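Local coordinates for protein amidohydrolase (Staphylococcus aureus, PDB 3NUR) that probably hydrolyses carbon-nitrogen bonds of linear amides, as a putative amidohydrolase with a TIM-barrel fold that carries a calcium ion in its metal site, at residues A[163-167]-A[168-172]; A[233-237]-A[238-242]; A[300-303]-A[304-308]; A[332-336]-A[337-341]. All coordinates share one frame; numbering follows the deposited sequence.

All four contacts are local, each made within ten consecutive residues, and they follow one another along the chain without nesting or crossing. Interaction 1 closes a tight turn in the loop between strand 159-162 and helix 176-185. Interaction 2 closes the bend between helices 223-237 and 240-243 and touches interaction 1, where a probable hydrogen bond links Asp171 OD2 and His234 ND1 and Leu170 packs on Leu235. Interaction 3 ends helix 296-306, and interaction 4 starts helix 336-351; these two also meet, with Ile308 packed on Leu334, Glu338 and Lys341. The pairs do not touch: nearest atoms of interactions 2 and 3 are about 11 Å apart, and the centres of interactions 1 and 4 about 37 Å.

Interaction 1. Residues A[163-167]-A[168-172]; sequences GRAQD and GFLDQ
Ala165 and Gly168 are joined by two backbone hydrogen bonds round a type I beta turn. Gly168 N donates to Ala165 O at 3.1 Å; the return bond from Ala165 N to Gly168 O is weak. Gly168 has a phi of 126°, a conformation that favours glycine.

The polar side-chain contact belongs to Gln172. Its NE2 donates to Phe169 O at 2.9 Å, bridging the ends of the following type I turn, Phe169 to Gln172, through the side chain, and adds weak bonds to Asp167 O and, at 3.4 Å, to Asp167 OD1. Amide and carboxylate planes lie 58° apart. Asp167 has firmer partners in Tyr175 and Lys174.

Among the apolar contacts, Ala165 CB meets Leu170 CD2 at 3.9 Å, while the aliphatic part of Arg164 runs alongside Phe169, with CD 4.0 Å from CE1. The guanidinium plane is almost perpendicular to the ring; NH1 forms a salt bridge with Asp227 and NH2 donates to Pro195 O.

Two successive type I turns, the first closed by a single antiparallel bridge, thus shape the loop that follows strand 159-162 of the TIM barrel.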
loop_
_atom_site.group_PDB
_atom_site.type_symbol
_atom_site.label_atom_id
_atom_site.label_comp_id
_atom_site.label_asym_id
_atom_site.label_seq_id
_atom_site.Cartn_x
_atom_site.Cartn_y
_atom_site.Cartn_z
ATOM N N GLY A 163 -5.485 6.018 3.298
ATOM C CA GLY A 163 -6.102 6.578 4.494
ATOM C C GLY A 163 -7.185 5.722 5.088
ATOM O O GLY A 163 -7.040 4.501 5.211
ATOM N N ARG A 164 -8.275 6.377 5.473
ATOM C CA ARG A 164 -9.365 5.717 6.158
ATOM C C ARG A 164 -10.720 6.243 5.681
ATOM O O ARG A 164 -10.795 7.160 4.854
ATOM C CB ARG A 164 -9.177 5.853 7.697
ATOM C CG ARG A 164 -9.409 7.246 8.251
ATOM C CD ARG A 164 -8.334 7.721 9.230
ATOM N NE ARG A 164 -7.009 7.917 8.628
ATOM C CZ ARG A 164 -6.584 9.038 8.039
ATOM N NH1 ARG A 164 -5.349 9.119 7.571
ATOM N NH2 ARG A 164 -7.402 10.074 7.894
ATOM N N ALA A 165 -11.786 5.672 6.220
ATOM C CA ALA A 165 -13.125 6.105 5.872
ATOM C C ALA A 165 -13.470 7.433 6.583
ATOM O O ALA A 165 -12.807 7.820 7.551
ATOM C CB ALA A 165 -14.117 5.018 6.268
ATOM N N GLN A 166 -14.523 8.122 6.120
ATOM C CA GLN A 166 -14.981 9.385 6.718
ATOM C C GLN A 166 -15.364 9.195 8.192
ATOM O O GLN A 166 -15.268 10.140 8.975
ATOM C CB GLN A 166 -16.176 9.942 5.904
ATOM C CG GLN A 166 -16.552 11.387 6.197
ATOM C CD GLN A 166 -17.706 11.886 5.350
ATOM O OE1 GLN A 166 -17.640 12.967 4.752
ATOM N NE2 GLN A 166 -18.803 11.131 5.296
ATOM N N ASP A 167 -15.770 7.973 8.577
ATOM C CA ASP A 167 -16.178 7.704 9.957
ATOM C C ASP A 167 -15.159 6.907 10.790
ATOM O O ASP A 167 -15.483 6.428 11.876
ATOM C CB ASP A 167 -17.582 7.074 9.985
ATOM C CG ASP A 167 -17.711 5.782 9.190
ATOM O OD1 ASP A 167 -16.666 5.204 8.807
ATOM O OD2 ASP A 167 -18.850 5.367 8.922
ATOM N N GLY A 168 -13.940 6.777 10.283
ATOM C CA GLY A 168 -12.892 6.085 11.021
ATOM C C GLY A 168 -12.191 4.957 10.301
ATOM O O GLY A 168 -12.201 4.872 9.069
ATOM N N PHE A 169 -11.547 4.091 11.091
ATOM C CA PHE A 169 -10.767 2.973 10.572
ATOM C C PHE A 169 -11.640 1.876 9.997
ATOM O O PHE A 169 -12.826 1.765 10.331
ATOM C CB PHE A 169 -9.824 2.433 11.662
ATOM C CG PHE A 169 -8.741 3.401 12.096
ATOM C CD1 PHE A 169 -7.889 3.984 11.161
ATOM C CD2 PHE A 169 -8.522 3.665 13.440
ATOM C CE1 PHE A 169 -6.851 4.845 11.564
ATOM C CE2 PHE A 169 -7.479 4.514 13.847
ATOM C CZ PHE A 169 -6.646 5.089 12.903
ATOM N N LEU A 170 -11.031 1.064 9.131
ATOM C CA LEU A 170 -11.704 -0.021 8.420
ATOM C C LEU A 170 -11.945 -1.320 9.229
ATOM O O LEU A 170 -12.376 -2.328 8.658
ATOM C CB LEU A 170 -11.082 -0.245 7.019
ATOM C CG LEU A 170 -10.914 1.021 6.118
ATOM C CD1 LEU A 170 -10.043 0.733 4.892
ATOM C CD2 LEU A 170 -12.259 1.601 5.661
ATOM N N ASP A 171 -11.692 -1.296 10.568
ATOM C CA ASP A 171 -12.010 -2.445 11.436
ATOM C C ASP A 171 -13.512 -2.484 11.771
ATOM O O ASP A 171 -13.995 -3.478 12.337
ATOM C CB ASP A 171 -11.162 -2.462 12.725
ATOM C CG ASP A 171 -11.289 -1.249 13.623
ATOM O OD1 ASP A 171 -11.579 -0.141 13.096
ATOM O OD2 ASP A 171 -11.012 -1.380 14.833
ATOM N N GLN A 172 -14.236 -1.403 11.457
ATOM C CA GLN A 172 -15.683 -1.306 11.722
ATOM C C GLN A 172 -16.442 -2.373 10.928
ATOM O O GLN A 172 -16.047 -2.711 9.808
ATOM C CB GLN A 172 -16.207 0.092 11.367
ATOM C CG GLN A 172 -15.695 1.181 12.286
ATOM C CD GLN A 172 -16.128 2.531 11.781
ATOM O OE1 GLN A 172 -17.298 2.906 11.881
ATOM N NE2 GLN A 172 -15.213 3.277 11.166
#

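Interaction 2. Residues A[233-237]-A[238-242]; sequences IHLVL and SGIFD
Backbone bonds between His234 and Ser238 and between Val236 and Gly239 bring helix 223-237 to its end. Ser238 N donates to His234 O at 3.0 Å, and Gly239 N turns back to Val236 O at 3.1 Å. Gly239 leaves helical geometry with a phi of 82°, and it is also the N-cap of helix 240-243, so one helix gives way to the next at this residue. A water spans the joint: it donates to Val236 O at 2.7 Å and accepts from Phe241 N.

Of the side chains, Ser238 folds back onto the helix it follows. Its OG sits between the backbone N and the carbonyl carbon (chi1 75°), from where the hydroxyl donates to Leu235 O at 3.0 Å, giving that carbonyl a partner in the last turn. Leu235 and Ile240 meet obliquely through their methyl ends, CD2 to CD1 at 3.7 Å. Val236 crosses Phe241 at about a right angle and places CG2 3.7 Å from CE2. Ile240 CG2 lies 4.1 Å above the centre of the Phe241 ring.

The positive-phi glycine and the bonds back into the final turn constitute a Schellman motif, here making a helix-to-helix bend whose Leu235 and Phe241 pack on Met249 of barrel strand 249-251.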
loop_
_atom_site.group_PDB
_atom_site.type_symbol
_atom_site.label_atom_id
_atom_site.label_comp_id
_atom_site.label_asym_id
_atom_site.label_seq_id
_atom_site.Cartn_x
_atom_site.Cartn_y
_atom_site.Cartn_z
ATOM N N ILE A 233 -2.910 -2.130 12.783
ATOM C CA ILE A 233 -3.070 -2.826 14.070
ATOM C C ILE A 233 -4.555 -3.008 14.391
ATOM O O ILE A 233 -4.934 -4.078 14.832
ATOM C CB ILE A 233 -2.270 -2.138 15.208
ATOM C CG1 ILE A 233 -0.749 -2.233 14.909
ATOM C CG2 ILE A 233 -2.586 -2.805 16.567
ATOM C CD1 ILE A 233 0.073 -1.098 15.625
ATOM N N HIS A 234 -5.398 -1.986 14.134
ATOM C CA HIS A 234 -6.850 -2.105 14.339
ATOM C C HIS A 234 -7.388 -3.324 13.568
ATOM O O HIS A 234 -8.208 -4.077 14.088
ATOM C CB HIS A 234 -7.561 -0.846 13.804
ATOM C CG HIS A 234 -7.760 0.213 14.833
ATOM N ND1 HIS A 234 -9.010 0.449 15.385
ATOM C CD2 HIS A 234 -6.875 1.098 15.350
ATOM C CE1 HIS A 234 -8.848 1.457 16.229
ATOM N NE2 HIS A 234 -7.577 1.877 16.252
ATOM N N LEU A 235 -6.917 -3.506 12.327
ATOM C CA LEU A 235 -7.367 -4.601 11.464
ATOM C C LEU A 235 -7.036 -5.962 12.070
ATOM O O LEU A 235 -7.890 -6.836 12.131
ATOM C CB LEU A 235 -6.792 -4.459 10.044
ATOM C CG LEU A 235 -7.080 -3.123 9.304
ATOM C CD1 LEU A 235 -6.533 -3.166 7.872
ATOM C CD2 LEU A 235 -8.572 -2.804 9.254
ATOM N N VAL A 236 -5.841 -6.096 12.627
ATOM C CA VAL A 236 -5.407 -7.322 13.288
ATOM C C VAL A 236 -6.225 -7.561 14.565
ATOM O O VAL A 236 -6.745 -8.656 14.740
ATOM C CB VAL A 236 -3.879 -7.287 13.560
ATOM C CG1 VAL A 236 -3.447 -8.400 14.514
ATOM C CG2 VAL A 236 -3.088 -7.346 12.254
ATOM N N LEU A 237 -6.292 -6.559 15.462
ATOM C CA LEU A 237 -7.003 -6.662 16.745
ATOM C C LEU A 237 -8.494 -6.958 16.610
ATOM O O LEU A 237 -9.059 -7.610 17.493
ATOM C CB LEU A 237 -6.768 -5.415 17.636
ATOM C CG LEU A 237 -5.313 -5.092 18.003
ATOM C CD1 LEU A 237 -5.240 -3.823 18.838
ATOM C CD2 LEU A 237 -4.622 -6.272 18.721
ATOM N N SER A 238 -9.111 -6.514 15.499
ATOM C CA SER A 238 -10.542 -6.761 15.228
ATOM C C SER A 238 -10.840 -8.212 14.760
ATOM O O SER A 238 -12.012 -8.568 14.597
ATOM C CB SER A 238 -11.091 -5.763 14.217
ATOM O OG SER A 238 -10.668 -6.059 12.895
ATOM N N GLY A 239 -9.789 -9.006 14.515
ATOM C CA GLY A 239 -9.922 -10.401 14.094
ATOM C C GLY A 239 -10.179 -10.679 12.626
ATOM O O GLY A 239 -10.573 -11.801 12.270
ATOM N N ILE A 240 -9.892 -9.696 11.749
ATOM C CA ILE A 240 -10.078 -9.832 10.294
ATOM C C ILE A 240 -9.304 -11.069 9.765
ATOM O O ILE A 240 -9.830 -11.824 8.944
ATOM C CB ILE A 240 -9.640 -8.516 9.571
ATOM C CG1 ILE A 240 -10.778 -7.451 9.633
ATOM C CG2 ILE A 240 -9.177 -8.778 8.105
ATOM C CD1 ILE A 240 -10.374 -6.064 9.170
ATOM N N PHE A 241 -8.081 -11.277 10.264
ATOM C CA PHE A 241 -7.248 -12.381 9.809
ATOM C C PHE A 241 -7.590 -13.747 10.425
ATOM O O PHE A 241 -7.052 -14.755 9.983
ATOM C CB PHE A 241 -5.762 -12.032 9.893
ATOM C CG PHE A 241 -5.432 -10.736 9.191
ATOM C CD1 PHE A 241 -5.171 -10.712 7.824
ATOM C CD2 PHE A 241 -5.378 -9.536 9.899
ATOM C CE1 PHE A 241 -4.870 -9.507 7.177
ATOM C CE2 PHE A 241 -5.097 -8.333 9.249
ATOM C CZ PHE A 241 -4.841 -8.326 7.896
ATOM N N ASP A 242 -8.509 -13.774 11.397
ATOM C CA ASP A 242 -9.049 -15.014 11.952
ATOM C C ASP A 242 -10.276 -15.382 11.103
ATOM O O ASP A 242 -10.431 -16.549 10.754
ATOM C CB ASP A 242 -9.417 -14.850 13.429
ATOM C CG ASP A 242 -8.224 -14.926 14.361
ATOM O OD1 ASP A 242 -7.107 -15.213 13.878
ATOM O OD2 ASP A 242 -8.399 -14.658 15.565
HETATM O O HOH W 1 -6.749 -10.764 13.035
#

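Interaction 3. Residues A[300-303]-A[304-308]; sequences DLVK and KEVGI
Val302 and Val306, one helical turn apart, lie side by side and point the same way, with CG1 of Val302 3.9 Å from CG2 of Val306. In Val306, CG2 is turned in over the helix backbone, which brings it to this neighbour and within 3.4 Å of Val302 O. The same carbonyl receives Val306 N at 2.9 Å in an almost straight bond, 174° at hydrogen.

The extended chain of Lys304 runs back over the preceding turn, its CG and CD resting near Asp300 O, CG at 3.3 Å. Its NZ remains 5.2 Å from Asp300 OD2, so the opposite charges are near one another without a salt bridge; that carboxylate oxygen pairs with Lys296. Glu305, bent at chi2, brings its CG close to Leu301 O.

These side chains are positioned by the regular helical bonds from Lys304 N to Asp300 O and from Glu305 N to Leu301 O, at 3.1 Å and 3.0 Å. At the C-terminal end the ladder fades: Gly307 N makes only a weak bond to Lys303 O, and Gly307 turns away with positive phi.

Helix 296-306 presents both valines to Ile288 of barrel strand 286-288. Beyond the glycine, Ile308 settles against Leu334 and, on helix 336-351, Glu338 and Ile342.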
loop_
_atom_site.group_PDB
_atom_site.type_symbol
_atom_site.label_atom_id
_atom_site.label_comp_id
_atom_site.label_asym_id
_atom_site.label_seq_id
_atom_site.Cartn_x
_atom_site.Cartn_y
_atom_site.Cartn_z
ATOM N N ASP A 300 17.402 -4.055 7.823
ATOM C CA ASP A 300 17.890 -5.059 8.785
ATOM C C ASP A 300 16.861 -5.377 9.865
ATOM O O ASP A 300 16.678 -6.550 10.191
ATOM C CB ASP A 300 19.213 -4.620 9.424
ATOM C CG ASP A 300 20.379 -4.516 8.453
ATOM O OD1 ASP A 300 20.279 -5.073 7.333
ATOM O OD2 ASP A 300 21.366 -3.835 8.786
ATOM N N LEU A 301 16.178 -4.345 10.398
ATOM C CA LEU A 301 15.146 -4.565 11.422
ATOM C C LEU A 301 13.994 -5.414 10.872
ATOM O O LEU A 301 13.568 -6.381 11.507
ATOM C CB LEU A 301 14.611 -3.206 11.913
ATOM C CG LEU A 301 13.431 -3.268 12.915
ATOM C CD1 LEU A 301 13.920 -3.643 14.301
ATOM C CD2 LEU A 301 12.709 -1.930 12.976
ATOM N N VAL A 302 13.507 -5.054 9.679
ATOM C CA VAL A 302 12.375 -5.720 9.029
ATOM C C VAL A 302 12.749 -7.169 8.712
ATOM O O VAL A 302 11.965 -8.071 9.004
ATOM C CB VAL A 302 11.909 -4.901 7.785
ATOM C CG1 VAL A 302 10.987 -5.714 6.869
ATOM C CG2 VAL A 302 11.235 -3.588 8.212
ATOM N N LYS A 303 13.964 -7.405 8.188
ATOM C CA LYS A 303 14.402 -8.783 7.911
ATOM C C LYS A 303 14.393 -9.645 9.192
ATOM O O LYS A 303 13.978 -10.802 9.140
ATOM C CB LYS A 303 15.803 -8.782 7.270
ATOM C CG LYS A 303 16.250 -10.143 6.735
ATOM C CD LYS A 303 17.739 -10.130 6.418
ATOM C CE LYS A 303 18.286 -11.496 6.069
ATOM N NZ LYS A 303 19.757 -11.460 5.832
ATOM N N LYS A 304 14.853 -9.102 10.337
ATOM C CA LYS A 304 14.888 -9.882 11.586
ATOM C C LYS A 304 13.491 -10.140 12.156
ATOM O O LYS A 304 13.259 -11.180 12.762
ATOM C CB LYS A 304 15.726 -9.142 12.662
ATOM C CG LYS A 304 17.203 -9.035 12.353
ATOM C CD LYS A 304 17.830 -7.837 13.090
ATOM C CE LYS A 304 19.255 -7.598 12.650
ATOM N NZ LYS A 304 19.741 -6.249 13.044
ATOM N N GLU A 305 12.569 -9.181 11.971
ATOM C CA GLU A 305 11.213 -9.233 12.519
ATOM C C GLU A 305 10.230 -10.080 11.727
ATOM O O GLU A 305 9.524 -10.890 12.328
ATOM C CB GLU A 305 10.643 -7.812 12.708
ATOM C CG GLU A 305 11.334 -7.011 13.802
ATOM C CD GLU A 305 11.284 -7.622 15.188
ATOM O OE1 GLU A 305 10.327 -8.374 15.484
ATOM O OE2 GLU A 305 12.209 -7.341 15.984
ATOM N N VAL A 306 10.159 -9.882 10.396
ATOM C CA VAL A 306 9.209 -10.625 9.549
ATOM C C VAL A 306 9.854 -11.644 8.626
ATOM O O VAL A 306 9.165 -12.527 8.119
ATOM C CB VAL A 306 8.197 -9.718 8.785
ATOM C CG1 VAL A 306 7.382 -8.866 9.750
ATOM C CG2 VAL A 306 8.886 -8.849 7.735
ATOM N N GLY A 307 11.134 -11.460 8.332
ATOM C CA GLY A 307 11.846 -12.372 7.448
ATOM C C GLY A 307 11.801 -11.957 5.996
ATOM O O GLY A 307 10.937 -11.173 5.577
ATOM N N ILE A 308 12.746 -12.498 5.226
ATOM C CA ILE A 308 12.897 -12.206 3.804
ATOM C C ILE A 308 11.673 -12.542 2.950
ATOM O O ILE A 308 11.426 -11.837 1.986
ATOM C CB ILE A 308 14.191 -12.884 3.252
ATOM C CG1 ILE A 308 14.736 -12.144 2.045
ATOM C CG2 ILE A 308 14.023 -14.383 2.990
ATOM C CD1 ILE A 308 15.716 -10.993 2.506
#

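Interaction 4. Residues A[332-336]-A[337-341]; sequences LGLTD and EEKEK
Thr335 and Glu338 grip each other by a reciprocal pair of bonds, the tight part of this contact. Glu338 N donates to Thr335 OG1 at 3.1 Å, and Thr335 N donates to Glu338 OE1 at 2.9 Å, meeting the anti side of the carboxylate and 29° out of its plane. A chi1 of 62° swings OG1 of Thr335 to the amide of Glu338. Leu334 lies slantwise against Glu338, its CD2 3.5 Å from OE1, while its CB meets Lys339 CG at 4.0 Å. The first helical bonds, to Thr335 O and Asp336 O, follow directly.

The outer side is looser and largely water-mediated. Asp336 OD1 and Lys339 NZ stay 4.3 Å apart, too far for direct pairing, but one water joins them, donating to OD1 at 2.6 Å; Lys339 itself pairs with Asp330. A second water lies between Thr335 OG1 and Glu337 OE1, and a third donates to Glu338 OE1. Glu337 OE2 makes a salt bridge to Lys341 NZ at 3.5 Å, and Lys341 NZ also pairs with Asp309.

Thr335 as N-cap and Glu338 three residues on form a classical capping box, which starts helix 336-351 at the surface of the fold.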
loop_
_atom_site.group_PDB
_atom_site.type_symbol
_atom_site.label_atom_id
_atom_site.label_comp_id
_atom_site.label_asym_id
_atom_site.label_seq_id
_atom_site.Cartn_x
_atom_site.Cartn_y
_atom_site.Cartn_z
ATOM N N LEU A 332 23.284 -4.903 0.817
ATOM C CA LEU A 332 22.706 -5.344 2.085
ATOM C C LEU A 332 23.265 -6.646 2.649
ATOM O O LEU A 332 22.733 -7.153 3.646
ATOM C CB LEU A 332 21.179 -5.425 1.948
ATOM C CG LEU A 332 20.434 -4.152 1.484
ATOM C CD1 LEU A 332 19.015 -4.490 1.106
ATOM C CD2 LEU A 332 20.430 -3.063 2.574
ATOM N N GLY A 333 24.309 -7.176 2.013
ATOM C CA GLY A 333 24.920 -8.447 2.403
ATOM C C GLY A 333 24.005 -9.650 2.236
ATOM O O GLY A 333 24.081 -10.600 3.013
ATOM N N LEU A 334 23.124 -9.620 1.222
ATOM C CA LEU A 334 22.156 -10.680 0.982
ATOM C C LEU A 334 22.709 -11.785 0.076
ATOM O O LEU A 334 23.546 -11.520 -0.791
ATOM C CB LEU A 334 20.901 -10.094 0.296
ATOM C CG LEU A 334 20.092 -9.028 1.062
ATOM C CD1 LEU A 334 19.075 -8.375 0.122
ATOM C CD2 LEU A 334 19.408 -9.635 2.276
ATOM N N THR A 335 22.165 -12.993 0.213
ATOM C CA THR A 335 22.466 -14.101 -0.714
ATOM C C THR A 335 21.698 -13.774 -2.021
ATOM O O THR A 335 20.771 -12.954 -2.006
ATOM C CB THR A 335 21.932 -15.439 -0.159
ATOM O OG1 THR A 335 20.505 -15.362 -0.030
ATOM C CG2 THR A 335 22.575 -15.834 1.171
ATOM N N ASP A 336 22.052 -14.437 -3.124
ATOM C CA ASP A 336 21.348 -14.294 -4.405
ATOM C C ASP A 336 19.895 -14.733 -4.250
ATOM O O ASP A 336 19.016 -14.080 -4.798
ATOM C CB ASP A 336 22.046 -15.117 -5.506
ATOM C CG ASP A 336 23.344 -14.495 -6.011
ATOM O OD1 ASP A 336 23.689 -13.379 -5.562
ATOM O OD2 ASP A 336 23.999 -15.111 -6.881
ATOM N N GLU A 337 19.633 -15.795 -3.455
ATOM C CA GLU A 337 18.285 -16.280 -3.179
ATOM C C GLU A 337 17.443 -15.135 -2.547
ATOM O O GLU A 337 16.331 -14.874 -2.995
ATOM C CB GLU A 337 18.329 -17.492 -2.218
ATOM C CG GLU A 337 16.959 -18.125 -2.023
ATOM C CD GLU A 337 16.730 -19.023 -0.817
ATOM O OE1 GLU A 337 17.549 -19.010 0.130
ATOM O OE2 GLU A 337 15.676 -19.698 -0.794
ATOM N N GLU A 338 17.983 -14.474 -1.518
ATOM C CA GLU A 338 17.301 -13.382 -0.822
ATOM C C GLU A 338 17.025 -12.211 -1.754
ATOM O O GLU A 338 15.920 -11.668 -1.707
ATOM C CB GLU A 338 18.112 -12.910 0.381
ATOM C CG GLU A 338 18.071 -13.876 1.551
ATOM C CD GLU A 338 19.120 -13.632 2.617
ATOM O OE1 GLU A 338 20.166 -13.016 2.307
ATOM O OE2 GLU A 338 18.915 -14.104 3.758
ATOM N N LYS A 339 18.019 -11.814 -2.593
ATOM C CA LYS A 339 17.860 -10.721 -3.553
ATOM C C LYS A 339 16.743 -11.068 -4.526
ATOM O O LYS A 339 15.895 -10.216 -4.798
ATOM C CB LYS A 339 19.146 -10.518 -4.365
ATOM C CG LYS A 339 20.303 -9.923 -3.607
ATOM C CD LYS A 339 21.410 -9.628 -4.603
ATOM C CE LYS A 339 22.745 -9.588 -3.940
ATOM N NZ LYS A 339 23.803 -9.154 -4.882
ATOM N N GLU A 340 16.739 -12.313 -5.043
ATOM C CA GLU A 340 15.693 -12.782 -5.988
ATOM C C GLU A 340 14.286 -12.692 -5.377
ATOM O O GLU A 340 13.352 -12.226 -6.049
ATOM C CB GLU A 340 15.975 -14.216 -6.465
ATOM C CG GLU A 340 17.143 -14.340 -7.429
ATOM C CD GLU A 340 17.480 -15.768 -7.833
ATOM O OE1 GLU A 340 16.537 -16.566 -8.052
ATOM O OE2 GLU A 340 18.686 -16.085 -7.953
ATOM N N LYS A 341 14.157 -13.088 -4.100
ATOM C CA LYS A 341 12.889 -13.056 -3.364
ATOM C C LYS A 341 12.325 -11.633 -3.266
ATOM O O LYS A 341 11.166 -11.392 -3.639
ATOM C CB LYS A 341 13.042 -13.692 -1.964
ATOM C CG LYS A 341 13.150 -15.212 -2.000
ATOM C CD LYS A 341 13.240 -15.809 -0.601
ATOM C CE LYS A 341 12.994 -17.297 -0.645
ATOM N NZ LYS A 341 13.041 -17.892 0.715
HETATM O O HOH W 2 21.847 -12.666 4.291
HETATM O O HOH W 3 19.210 -17.422 1.481
HETATM O O HOH W 4 24.530 -11.273 -6.854
#